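Local coordinates for subclass B3 metallo-beta-lactamase (Sphingobium indicum, PDB 7LUU), which hydrolyses beta-lactam antibiotics, probably by activating a water molecule between two zinc ions in its active site, at residues S120-P123 against H124-A128; V142-R146 against R147-G151; P198-T201 against M202-T206. All coordinates share one frame; numbering follows the deposited sequence.

The three contacts follow one another along the chain, each between neighbouring residues; none nests in or crosses another. Contact 1 comes first, closing the loop between strand 115-119 and helix 125-128, where both zinc ions are bound. Contact 2 then turns strand 141-144, which belongs to the same sheet as strand 115-119, into helix 146-154; Pro123 packs on this helix and Ser120 N meets Val143 O. Contact 3 closes the loop between strands 190-196 and 205-213 of a second sheet. Thr121 O and Met205 N join contacts 1 and 3, which also share a zinc ion through His200, while Ser145 OG reaches Gly203 O and so ties contact 2 to contact 3.

Contact 1 (S120-P123 against H124-A128); sequences STEP and HYDHA. With ZN (zinc ion), chain B; ZN (zinc ion), chain C; SO4 (sulfate ion), chain D.
Glu122 and His124 share one zinc ion within the metal-binding motif of the metallo-beta-lactamase fold, commonly HxHxDH; here a glutamate takes the place of the first histidine, and His124, Asp126 and His127 follow. Metal bonds dominate. The zinc ion of chain B takes Glu122 OE2 at 1.9 Å and His124 ND1 at 2.0 Å, with His200 and a bridging water as its other ligands. The Glu122 carboxylate and the His124 imidazole are turned 66° apart. Ligands of the zinc ion of chain C include Asp126 OD2, His127 NE2 at 2.0 Å, two waters and His267. The bridging water also donates to Asp126 OD1, 2.6 Å away, and the second water on this zinc donates to Glu122 OE1, the other carboxylate oxygen, at 3.1 Å.

Backbone hydrogen bonds fold the segment. His124 N gives a weak bond to Glu122 O at 3.1 Å across the inverse gamma turn centred on Pro123, and His124 O receives both His127 N and Ala128 N. In the second shell Asp161 takes the far nitrogen of His124, NE2, and should help to fix the rotation of this ring.

Glu122 also packs on His127. With chi1 at 62°, Glu122 CG sits between its own N and carbonyl carbon, and the extended arm beyond runs past His127, whose CD2 lies 3.2 Å from Glu122 CD.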
loop_
_atom_site.group_PDB
_atom_site.type_symbol
_atom_site.label_atom_id
_atom_site.label_comp_id
_atom_site.label_asym_id
_atom_site.label_seq_id
_atom_site.Cartn_x
_atom_site.Cartn_y
_atom_site.Cartn_z
ATOM N N SER A 120 3.324 3.876 -3.611
ATOM C CA SER A 120 2.364 4.160 -2.529
ATOM C C SER A 120 0.993 3.552 -2.846
ATOM O O SER A 120 0.409 3.885 -3.881
ATOM C CB SER A 120 2.245 5.679 -2.333
ATOM O OG SER A 120 1.193 6.009 -1.426
ATOM N N THR A 121 0.469 2.693 -1.931
ATOM C CA THR A 121 -0.857 2.138 -2.168
ATOM C C THR A 121 -1.969 3.117 -1.824
ATOM O O THR A 121 -3.095 2.978 -2.352
ATOM C CB THR A 121 -1.092 0.833 -1.364
ATOM O OG1 THR A 121 -0.939 1.036 0.057
ATOM C CG2 THR A 121 -0.138 -0.316 -1.864
ATOM N N GLU A 122 -1.731 4.010 -0.853
ATOM C CA GLU A 122 -2.782 4.940 -0.398
ATOM C C GLU A 122 -2.219 6.056 0.468
ATOM O O GLU A 122 -1.225 5.855 1.209
ATOM C CB GLU A 122 -3.884 4.216 0.395
ATOM C CG GLU A 122 -3.325 3.529 1.711
ATOM C CD GLU A 122 -4.447 3.048 2.617
ATOM O OE1 GLU A 122 -4.826 1.842 2.479
ATOM O OE2 GLU A 122 -4.907 3.811 3.475
ATOM N N PRO A 123 -2.863 7.211 0.468
ATOM C CA PRO A 123 -2.308 8.377 1.157
ATOM C C PRO A 123 -2.907 8.524 2.566
ATOM O O PRO A 123 -3.546 9.522 2.907
ATOM C CB PRO A 123 -2.700 9.530 0.214
ATOM C CG PRO A 123 -4.038 9.106 -0.268
ATOM C CD PRO A 123 -3.994 7.585 -0.436
ATOM N N HIS A 124 -2.745 7.472 3.390
ATOM C CA HIS A 124 -3.126 7.504 4.784
ATOM C C HIS A 124 -1.867 7.276 5.605
ATOM O O HIS A 124 -0.893 6.655 5.114
ATOM C CB HIS A 124 -4.115 6.394 5.099
ATOM C CG HIS A 124 -5.514 6.702 4.681
ATOM N ND1 HIS A 124 -6.522 5.770 4.775
ATOM C CD2 HIS A 124 -6.080 7.849 4.212
ATOM C CE1 HIS A 124 -7.668 6.344 4.380
ATOM N NE2 HIS A 124 -7.432 7.599 4.040
ATOM N N TYR A 125 -1.858 7.817 6.837
ATOM C CA TYR A 125 -0.570 7.860 7.536
ATOM C C TYR A 125 -0.023 6.485 7.962
ATOM O O TYR A 125 1.180 6.396 8.255
ATOM C CB TYR A 125 -0.696 8.829 8.743
ATOM C CG TYR A 125 -1.539 8.318 9.904
ATOM C CD1 TYR A 125 -1.047 7.330 10.744
ATOM C CD2 TYR A 125 -2.804 8.848 10.177
ATOM C CE1 TYR A 125 -1.749 6.877 11.801
ATOM C CE2 TYR A 125 -3.524 8.412 11.269
ATOM C CZ TYR A 125 -3.001 7.407 12.055
ATOM O OH TYR A 125 -3.710 6.945 13.150
ATOM N N ASP A 126 -0.844 5.410 7.967
ATOM C CA ASP A 126 -0.293 4.109 8.337
ATOM C C ASP A 126 0.359 3.415 7.148
ATOM O O ASP A 126 0.970 2.361 7.329
ATOM C CB ASP A 126 -1.374 3.184 8.975
ATOM C CG ASP A 126 -2.645 3.020 8.096
ATOM O OD1 ASP A 126 -3.079 3.984 7.419
ATOM O OD2 ASP A 126 -3.244 1.916 8.140
ATOM N N HIS A 127 0.286 3.996 5.929
ATOM C CA HIS A 127 1.010 3.460 4.780
ATOM C C HIS A 127 1.906 4.476 4.144
ATOM O O HIS A 127 2.928 4.118 3.579
ATOM C CB HIS A 127 0.013 2.918 3.699
ATOM C CG HIS A 127 -1.039 2.029 4.298
ATOM N ND1 HIS A 127 -0.817 0.679 4.491
ATOM C CD2 HIS A 127 -2.242 2.295 4.845
ATOM C CE1 HIS A 127 -1.863 0.146 5.128
ATOM N NE2 HIS A 127 -2.740 1.108 5.344
ATOM N N ALA A 128 1.556 5.754 4.226
ATOM C CA ALA A 128 2.403 6.778 3.645
ATOM C C ALA A 128 3.192 7.564 4.680
ATOM O O ALA A 128 3.966 8.427 4.286
ATOM C CB ALA A 128 1.534 7.757 2.826
HETATM ZN ZN ZN B . -6.253 3.759 4.830
HETATM ZN ZN ZN C . -4.330 1.061 6.577
HETATM S S SO4 D . -7.052 8.584 13.506
HETATM O O1 SO4 D . -7.683 9.802 14.010
HETATM O O2 SO4 D . -7.837 7.398 13.856
HETATM O O3 SO4 D . -7.015 8.704 12.043
HETATM O O4 SO4 D . -5.698 8.448 14.068
HETATM O O HOH W 1 -5.662 0.506 5.091
HETATM O O HOH W 2 -5.295 3.090 6.370
#

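Contact 2 (V142-R146 against R147-G151); sequences VVASR and RGAEG. With GOL (glycerol), chain Q; SO4 (sulfate ion), chain E.
Arg146 and Glu150, one helical turn apart, run alongside each other off the helix. Starting from the main chain, Arg146 CB and CG stay beside the backbone at Arg147 N. CG stands anti to the backbone N (chi1 -177°), and a bend at chi3 then swings the guanidinium round beyond CD. NE donates to sulfate O4 at 3.1 Å, NH1 to sulfate O2 at 3.0 Å, and NH2 to glycerol O1; both bound molecules probably come from the crystallisation liquor. NH2 also forms a long salt bridge of 3.4 Å with Glu150 OE2, the two planes standing 84° apart. Arg147 CD lies over one face of the Arg146 guanidinium. The other Glu150 oxygen, OE1, pairs with Arg147 NE at 3.0 Å in a salt bridge whose hydrogen bond is weak, so one carboxylate serves two arginines; Arg147 has a further partner in Asp160. At the start of the helix, Ser145 OG accepts from Gly148 N at 2.9 Å and bonds to Gly203 O, while Ser145 O receives Ala149 N at 2.7 Å. This is a serine N-cap at the strand-to-helix junction of a beta-alpha-beta unit, strand 141-144, helix 146-154 and strand 176-178.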
loop_
_atom_site.group_PDB
_atom_site.type_symbol
_atom_site.label_atom_id
_atom_site.label_comp_id
_atom_site.label_asym_id
_atom_site.label_seq_id
_atom_site.Cartn_x
_atom_site.Cartn_y
_atom_site.Cartn_z
ATOM N N VAL A 142 8.747 9.134 -5.357
ATOM C CA VAL A 142 7.548 8.477 -4.846
ATOM C C VAL A 142 6.567 8.339 -5.976
ATOM O O VAL A 142 6.332 9.308 -6.721
ATOM C CB VAL A 142 6.947 9.300 -3.686
ATOM C CG1 VAL A 142 5.682 8.568 -3.137
ATOM C CG2 VAL A 142 7.978 9.407 -2.610
ATOM N N VAL A 143 5.938 7.174 -6.071
ATOM C CA VAL A 143 5.103 6.853 -7.234
ATOM C C VAL A 143 3.714 6.528 -6.746
ATOM O O VAL A 143 3.563 5.733 -5.817
ATOM C CB VAL A 143 5.672 5.639 -7.981
ATOM C CG1 VAL A 143 4.816 5.399 -9.219
ATOM C CG2 VAL A 143 7.160 5.829 -8.368
ATOM N N ALA A 144 2.685 7.148 -7.364
ATOM C CA ALA A 144 1.310 6.953 -6.881
ATOM C C ALA A 144 0.329 7.175 -8.030
ATOM O O ALA A 144 0.702 7.610 -9.117
ATOM C CB ALA A 144 0.959 7.913 -5.740
ATOM N N SER A 145 -0.925 6.901 -7.754
ATOM C CA SER A 145 -1.990 7.314 -8.655
ATOM C C SER A 145 -2.165 8.822 -8.652
ATOM O O SER A 145 -1.613 9.562 -7.812
ATOM C CB SER A 145 -3.296 6.661 -8.257
ATOM O OG SER A 145 -3.736 7.195 -7.030
ATOM N N ARG A 146 -2.965 9.290 -9.609
ATOM C CA ARG A 146 -3.263 10.725 -9.673
ATOM C C ARG A 146 -3.882 11.229 -8.356
ATOM O O ARG A 146 -3.392 12.204 -7.765
ATOM C CB ARG A 146 -4.169 11.028 -10.887
ATOM C CG ARG A 146 -4.409 12.563 -11.002
ATOM C CD ARG A 146 -5.354 12.887 -12.154
ATOM N NE ARG A 146 -6.701 12.373 -11.868
ATOM C CZ ARG A 146 -7.643 13.051 -11.201
ATOM N NH1 ARG A 146 -8.796 12.484 -10.995
ATOM N NH2 ARG A 146 -7.421 14.267 -10.703
ATOM N N ARG A 147 -4.975 10.583 -7.890
ATOM C CA ARG A 147 -5.610 11.008 -6.644
ATOM C C ARG A 147 -4.742 10.716 -5.435
ATOM O O ARG A 147 -4.719 11.498 -4.452
ATOM C CB ARG A 147 -6.985 10.326 -6.515
ATOM C CG ARG A 147 -8.008 10.894 -7.493
ATOM C CD ARG A 147 -8.327 12.393 -7.310
ATOM N NE ARG A 147 -8.552 12.766 -5.923
ATOM C CZ ARG A 147 -9.656 12.506 -5.220
ATOM N NH1 ARG A 147 -10.724 11.935 -5.828
ATOM N NH2 ARG A 147 -9.705 12.869 -3.920
ATOM N N GLY A 148 -4.059 9.580 -5.476
ATOM C CA GLY A 148 -3.134 9.244 -4.406
ATOM C C GLY A 148 -2.063 10.305 -4.245
ATOM O O GLY A 148 -1.782 10.740 -3.130
ATOM N N ALA A 149 -1.457 10.726 -5.364
ATOM C CA ALA A 149 -0.421 11.759 -5.321
ATOM C C ALA A 149 -0.929 13.058 -4.700
ATOM O O ALA A 149 -0.179 13.766 -3.991
ATOM C CB ALA A 149 0.101 12.040 -6.731
ATOM N N GLU A 150 -2.171 13.400 -4.981
ATOM C CA GLU A 150 -2.743 14.618 -4.401
ATOM C C GLU A 150 -2.803 14.516 -2.878
ATOM O O GLU A 150 -2.477 15.493 -2.167
ATOM C CB GLU A 150 -4.161 14.856 -4.929
ATOM C CG GLU A 150 -4.207 15.201 -6.417
ATOM C CD GLU A 150 -5.616 15.308 -6.959
ATOM O OE1 GLU A 150 -6.583 15.002 -6.246
ATOM O OE2 GLU A 150 -5.737 15.745 -8.131
ATOM N N GLY A 151 -3.179 13.334 -2.376
ATOM C CA GLY A 151 -3.191 13.123 -0.940
ATOM C C GLY A 151 -1.799 13.080 -0.358
ATOM O O GLY A 151 -1.593 13.522 0.765
HETATM C C1 GOL Q . -11.189 14.833 -8.848
HETATM O O1 GOL Q . -10.100 15.439 -9.445
HETATM C C2 GOL Q . -11.209 13.456 -9.510
HETATM O O2 GOL Q . -11.648 13.507 -10.812
HETATM C C3 GOL Q . -12.066 12.512 -8.608
HETATM O O3 GOL Q . -11.519 11.185 -8.542
HETATM S S SO4 E . -8.274 9.281 -12.609
HETATM O O1 SO4 E . -9.390 10.060 -13.135
HETATM O O2 SO4 E . -8.146 9.552 -11.182
HETATM O O3 SO4 E . -8.574 7.863 -12.815
HETATM O O4 SO4 E . -7.028 9.677 -13.266
#

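Contact 3 (P198-T201 against M202-T206); sequences PGHT and MGSMT. With ZN (zinc ion), chain B.
Pro198 CB rests against Met202 O at 3.4 Å, the first touch between the two halves of this loop. The carbonyl of Pro198 is bonded to Ser251 in helix 242-257. Gly199 follows with phi 147° and psi -58°, where a side chain would collide with the carbonyl oxygen of Pro198. Its N donates to Thr201 O at 3.0 Å, curling the chain just ahead of the zinc ligand.

His200 binds the zinc ion of chain B through NE2 at 2.0 Å, joining Glu122 and His124, while ND1 bonds to the carbonyl of Asn227 and should help to fix the rotation of the ring with NE2 on the metal. Ser204 OG lies at the edge of this ring, near its plane, and 4.0 Å from His200 CB. Gly-His-Thr-x-Gly-Ser is a sequence motif of the metallo-beta-lactamase superfamily, and its histidine is a zinc ligand here; the loop runs between strands 190-196 and 205-213.

Thr201 opens a type I beta turn that ends at Ser204, whose N reaches Thr201 O in a long, weak bond of 3.5 Å. A chi1 of 70° flanks Thr201 OG1 with its own amide N and carbonyl carbon and sets it facing Ser204. Thr201 OG1 lies 2.8 Å from Ser204 OG, close enough for a hydrogen bond between the two hydroxyls. A water at 2.8 Å from Thr201 OG1 accepts from Gly203 N, linking that hydroxyl to the backbone of the turn.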
loop_
_atom_site.group_PDB
_atom_site.type_symbol
_atom_site.label_atom_id
_atom_site.label_comp_id
_atom_site.label_asym_id
_atom_site.label_seq_id
_atom_site.Cartn_x
_atom_site.Cartn_y
_atom_site.Cartn_z
ATOM N N PRO A 198 -9.618 1.530 -6.357
ATOM C CA PRO A 198 -10.263 2.494 -5.444
ATOM C C PRO A 198 -11.324 1.848 -4.577
ATOM O O PRO A 198 -11.808 0.730 -4.828
ATOM C CB PRO A 198 -10.906 3.511 -6.396
ATOM C CG PRO A 198 -11.153 2.672 -7.635
ATOM C CD PRO A 198 -9.994 1.765 -7.764
ATOM N N GLY A 199 -11.682 2.573 -3.516
ATOM C CA GLY A 199 -12.775 2.203 -2.629
ATOM C C GLY A 199 -12.432 2.647 -1.218
ATOM O O GLY A 199 -13.160 3.350 -0.531
ATOM N N HIS A 200 -11.298 2.148 -0.719
ATOM C CA HIS A 200 -10.867 2.608 0.600
ATOM C C HIS A 200 -10.583 4.098 0.553
ATOM O O HIS A 200 -10.984 4.865 1.463
ATOM C CB HIS A 200 -9.637 1.776 0.994
ATOM C CG HIS A 200 -9.058 2.147 2.323
ATOM N ND1 HIS A 200 -9.648 1.794 3.524
ATOM C CD2 HIS A 200 -7.948 2.865 2.630
ATOM C CE1 HIS A 200 -8.921 2.292 4.524
ATOM N NE2 HIS A 200 -7.880 2.922 4.005
ATOM N N THR A 201 -9.901 4.521 -0.520
ATOM C CA THR A 201 -9.825 5.931 -0.933
ATOM C C THR A 201 -9.933 5.941 -2.442
ATOM O O THR A 201 -9.805 4.904 -3.094
ATOM C CB THR A 201 -8.512 6.612 -0.529
ATOM O OG1 THR A 201 -7.417 6.087 -1.296
ATOM C CG2 THR A 201 -8.186 6.430 0.971
ATOM N N MET A 202 -10.118 7.133 -3.013
ATOM C CA MET A 202 -10.261 7.152 -4.475
ATOM C C MET A 202 -8.968 6.851 -5.237
ATOM O O MET A 202 -9.035 6.369 -6.381
ATOM C CB MET A 202 -10.829 8.494 -4.925
ATOM C CG MET A 202 -12.359 8.618 -4.759
ATOM S SD MET A 202 -13.346 7.331 -5.524
ATOM C CE MET A 202 -12.932 7.598 -7.277
ATOM N N GLY A 203 -7.820 7.131 -4.650
ATOM C CA GLY A 203 -6.525 6.948 -5.269
ATOM C C GLY A 203 -5.813 5.690 -4.835
ATOM O O GLY A 203 -4.627 5.532 -5.168
ATOM N N SER A 204 -6.486 4.796 -4.116
ATOM C CA SER A 204 -5.825 3.553 -3.721
ATOM C C SER A 204 -5.339 2.782 -4.949
ATOM O O SER A 204 -6.043 2.707 -5.985
ATOM C CB SER A 204 -6.794 2.682 -2.916
ATOM O OG SER A 204 -7.041 3.302 -1.624
ATOM N N MET A 205 -4.168 2.147 -4.804
ATOM C CA MET A 205 -3.518 1.569 -5.987
ATOM C C MET A 205 -2.790 0.298 -5.584
ATOM O O MET A 205 -2.155 0.245 -4.527
ATOM C CB MET A 205 -2.535 2.577 -6.623
ATOM C CG MET A 205 -1.831 1.995 -7.920
ATOM S SD MET A 205 -1.333 3.400 -8.992
ATOM C CE MET A 205 -2.794 3.458 -10.055
ATOM N N THR A 206 -2.865 -0.709 -6.454
ATOM C CA THR A 206 -2.265 -2.028 -6.284
ATOM C C THR A 206 -1.154 -2.178 -7.315
ATOM O O THR A 206 -1.223 -1.625 -8.404
ATOM C CB THR A 206 -3.377 -3.076 -6.476
ATOM O OG1 THR A 206 -4.263 -2.996 -5.368
ATOM C CG2 THR A 206 -2.835 -4.541 -6.645
HETATM ZN ZN ZN B . -6.253 3.759 4.830
HETATM O O HOH W 3 -6.387 8.358 -2.544
HETATM O O HOH W 2 -5.295 3.090 6.370
#